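PDB 4UHP: bacteriocin immunity protein from Pseudomonas aeruginosa, which binds the DNase of pyocin AP41 in a tight complex and probably neutralises it, so protecting the producing cell. Local coordinates for residues F15-I19 / H44-T49. Sequence-based numbering, arbitrary orientation.
Sequences FLEII and HFEEVT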
ATOM      1  N   PHE D  15       1.105  21.291  -6.600  1.00 28.89           N
ATOM      2  CA  PHE D  15       0.420  20.131  -6.050  1.00 23.99           C
ATOM      3  C   PHE D  15       0.756  18.886  -6.864  1.00 28.61           C
ATOM      4  O   PHE D  15       0.926  17.798  -6.311  1.00 31.52           O
ATOM      5  CB  PHE D  15      -1.090  20.367  -6.023  1.00 24.40           C
ATOM      6  CG  PHE D  15      -1.851  19.346  -5.230  1.00 28.45           C
ATOM      7  CD1 PHE D  15      -1.823  19.365  -3.846  1.00 32.17           C
ATOM      8  CD2 PHE D  15      -2.607  18.376  -5.868  1.00 27.78           C
ATOM      9  CE1 PHE D  15      -2.530  18.432  -3.111  1.00 31.13           C
ATOM     10  CE2 PHE D  15      -3.315  17.440  -5.140  1.00 26.91           C
ATOM     11  CZ  PHE D  15      -3.277  17.468  -3.760  1.00 28.88           C
ATOM     12  N   LEU D  16       0.860  19.062  -8.178  1.00 28.94           N
ATOM     13  CA  LEU D  16       1.275  17.992  -9.079  1.00 31.86           C
ATOM     14  C   LEU D  16       2.649  17.461  -8.684  1.00 33.44           C
ATOM     15  O   LEU D  16       2.921  16.267  -8.792  1.00 32.38           O
ATOM     16  CB  LEU D  16       1.297  18.489 -10.526  1.00 35.32           C
ATOM     17  CG  LEU D  16       1.757  17.494 -11.593  1.00 34.97           C
ATOM     18  CD1 LEU D  16       0.787  16.324 -11.691  1.00 32.75           C
ATOM     19  CD2 LEU D  16       1.915  18.180 -12.941  1.00 37.54           C
ATOM     20  N   GLU D  17       3.505  18.368  -8.220  1.00 34.67           N
ATOM     21  CA  GLU D  17       4.845  18.029  -7.754  1.00 35.32           C
ATOM     22  C   GLU D  17       4.811  17.002  -6.625  1.00 33.06           C
ATOM     23  O   GLU D  17       5.627  16.078  -6.588  1.00 36.45           O
ATOM     24  CB  GLU D  17       5.570  19.299  -7.301  1.00 43.25           C
ATOM     25  CG  GLU D  17       6.926  19.068  -6.666  1.00 54.25           C
ATOM     26  CD  GLU D  17       7.711  20.353  -6.490  1.00 60.16           C
ATOM     27  OE1 GLU D  17       7.133  21.439  -6.712  1.00 61.10           O
ATOM     28  OE2 GLU D  17       8.908  20.276  -6.139  1.00 63.90           O
ATOM     29  N   ILE D  18       3.862  17.168  -5.710  1.00 25.83           N
ATOM     30  CA  ILE D  18       3.685  16.234  -4.603  1.00 26.36           C
ATOM     31  C   ILE D  18       3.150  14.892  -5.093  1.00 28.12           C
ATOM     32  O   ILE D  18       3.613  13.832  -4.662  1.00 24.52           O
ATOM     33  CB  ILE D  18       2.725  16.800  -3.536  1.00 28.48           C
ATOM     34  CG1 ILE D  18       3.300  18.073  -2.915  1.00 31.86           C
ATOM     35  CG2 ILE D  18       2.446  15.767  -2.457  1.00 27.19           C
ATOM     36  CD1 ILE D  18       2.418  18.669  -1.844  1.00 36.49           C
ATOM     37  N   ILE D  19       2.175  14.944  -5.996  1.00 25.62           N
ATOM     38  CA  ILE D  19       1.542  13.733  -6.507  1.00 23.64           C
ATOM     39  C   ILE D  19       2.536  12.854  -7.270  1.00 24.71           C
ATOM     40  O   ILE D  19       2.485  11.626  -7.185  1.00 18.23           O
ATOM     41  CB  ILE D  19       0.349  14.069  -7.420  1.00 22.61           C
ATOM     42  CG1 ILE D  19      -0.646  14.964  -6.679  1.00 23.15           C
ATOM     43  CG2 ILE D  19      -0.341  12.801  -7.882  1.00 21.42           C
ATOM     44  CD1 ILE D  19      -1.134  14.367  -5.372  1.00 19.37           C
ATOM     45  N   HIS D  44      -1.595  13.990   4.281  1.00 26.33           N
ATOM     46  CA  HIS D  44      -1.679  15.392   3.888  1.00 29.88           C
ATOM     47  C   HIS D  44      -2.596  15.557   2.680  1.00 24.44           C
ATOM     48  O   HIS D  44      -3.404  16.484   2.624  1.00 29.19           O
ATOM     49  CB  HIS D  44      -0.294  15.954   3.573  1.00 32.02           C
ATOM     50  CG  HIS D  44      -0.319  17.348   3.030  1.00 35.17           C
ATOM     51  ND1 HIS D  44      -0.615  18.445   3.810  1.00 37.33           N
ATOM     52  CD2 HIS D  44      -0.093  17.822   1.782  1.00 33.78           C
ATOM     53  CE1 HIS D  44      -0.564  19.536   3.066  1.00 36.88           C
ATOM     54  NE2 HIS D  44      -0.251  19.186   1.832  1.00 35.48           N
ATOM     55  N   PHE D  45      -2.454  14.654   1.713  1.00 23.11           N
ATOM     56  CA  PHE D  45      -3.312  14.625   0.533  1.00 21.68           C
ATOM     57  C   PHE D  45      -4.780  14.555   0.936  1.00 22.41           C
ATOM     58  O   PHE D  45      -5.599  15.358   0.488  1.00 21.16           O
ATOM     59  CB  PHE D  45      -2.950  13.434  -0.363  1.00 19.40           C
ATOM     60  CG  PHE D  45      -3.844  13.277  -1.564  1.00 19.58           C
ATOM     61  CD1 PHE D  45      -3.537  13.909  -2.759  1.00 21.14           C
ATOM     62  CD2 PHE D  45      -4.988  12.495  -1.500  1.00 21.01           C
ATOM     63  CE1 PHE D  45      -4.354  13.768  -3.866  1.00 18.30           C
ATOM     64  CE2 PHE D  45      -5.813  12.355  -2.603  1.00 20.27           C
ATOM     65  CZ  PHE D  45      -5.493  12.992  -3.788  1.00 15.25           C
ATOM     66  N   GLU D  46      -5.103  13.589   1.789  1.00 23.43           N
ATOM     67  CA  GLU D  46      -6.472  13.400   2.259  1.00 28.41           C
ATOM     68  C   GLU D  46      -6.987  14.617   3.021  1.00 30.49           C
ATOM     69  O   GLU D  46      -8.166  14.968   2.940  1.00 29.91           O
ATOM     70  CB  GLU D  46      -6.558  12.155   3.143  1.00 27.98           C
ATOM     71  CG  GLU D  46      -6.072  10.897   2.453  1.00 24.31           C
ATOM     72  CD  GLU D  46      -6.051   9.688   3.364  1.00 29.96           C
ATOM     73  OE1 GLU D  46      -6.076   9.860   4.603  1.00 33.11           O
ATOM     74  OE2 GLU D  46      -6.007   8.563   2.831  1.00 31.15           O
ATOM     75  N   GLU D  47      -6.090  15.262   3.757  1.00 31.64           N
ATOM     76  CA  GLU D  47      -6.455  16.407   4.579  1.00 38.01           C
ATOM     77  C   GLU D  47      -6.847  17.621   3.742  1.00 37.09           C
ATOM     78  O   GLU D  47      -7.900  18.219   3.965  1.00 34.39           O
ATOM     79  CB  GLU D  47      -5.301  16.774   5.513  1.00 43.69           C
ATOM     80  CG  GLU D  47      -5.534  18.038   6.324  1.00 56.49           C
ATOM     81  CD  GLU D  47      -4.343  18.395   7.190  1.00 63.78           C
ATOM     82  OE1 GLU D  47      -3.459  17.531   7.370  1.00 64.54           O
ATOM     83  OE2 GLU D  47      -4.289  19.540   7.688  1.00 69.36           O
ATOM     84  N   VAL D  48      -6.007  17.981   2.777  1.00 29.30           N
ATOM     85  CA  VAL D  48      -6.201  19.228   2.041  1.00 32.56           C
ATOM     86  C   VAL D  48      -7.222  19.112   0.909  1.00 27.61           C
ATOM     87  O   VAL D  48      -7.851  20.103   0.543  1.00 30.22           O
ATOM     88  CB  VAL D  48      -4.870  19.752   1.454  1.00 28.76           C
ATOM     89  CG1 VAL D  48      -3.907  20.113   2.572  1.00 35.63           C
ATOM     90  CG2 VAL D  48      -4.251  18.729   0.514  1.00 24.79           C
ATOM     91  N   THR D  49      -7.392  17.914   0.354  1.00 24.65           N
ATOM     92  CA  THR D  49      -8.348  17.731  -0.736  1.00 26.57           C
ATOM     93  C   THR D  49      -9.754  17.474  -0.212  1.00 27.61           C
ATOM     94  O   THR D  49     -10.740  17.808  -0.871  1.00 25.06           O
ATOM     95  CB  THR D  49      -7.958  16.558  -1.662  1.00 22.49           C
ATOM     96  OG1 THR D  49      -8.066  15.320  -0.945  1.00 21.49           O
ATOM     97  CG2 THR D  49      -6.538  16.732  -2.195  1.00 19.87           C
TER
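F15 and F45 meet rim to rim, neither ring over the face of the other. Their planes are turned by 25°, and F15 CZ lies 3.7 Å from F45 CD1. Both side chains have CG anti to the backbone N (chi1 -169° in F15), which carries each ring into the space between the helices. That reach is needed, since the axes of the two short segments come no closer than 12.3 Å. This is the tight part of the contact. I19 CD1 meets the F45 ring obliquely, at the same two atoms, CD1 and CE1, that F15 CZ touches. I19 CD1 lies 3.6 Å from F45 CD1. The T49 methyl CG2 lies 4.0 Å above the centre of the F45 ring and also touches F15 CZ at 3.7 Å. T49 OG1 hydrogen-bonds to F45 O at 2.9 Å. T49 N reaches that oxygen from the opposite face of the carbonyl plane. V48 CG2 packs on F15 CE1 at 4.0 Å. The partly exposed side is looser. There I18 CD1 only just approaches H44 CD2, at 4.5 Å, and H44 NE2 is hydrogen-bonded to Y10 OH. No hydrogen bond crosses between the segments. The two run roughly antiparallel, at 148°, in the helical core of this colicin-type immunity fold. Y10 meets F15 edge-to-face. From helix 68-81, I71 touches I19 and V75 touches F45, and V57 and I58 of helix 56-59 also pack on F45.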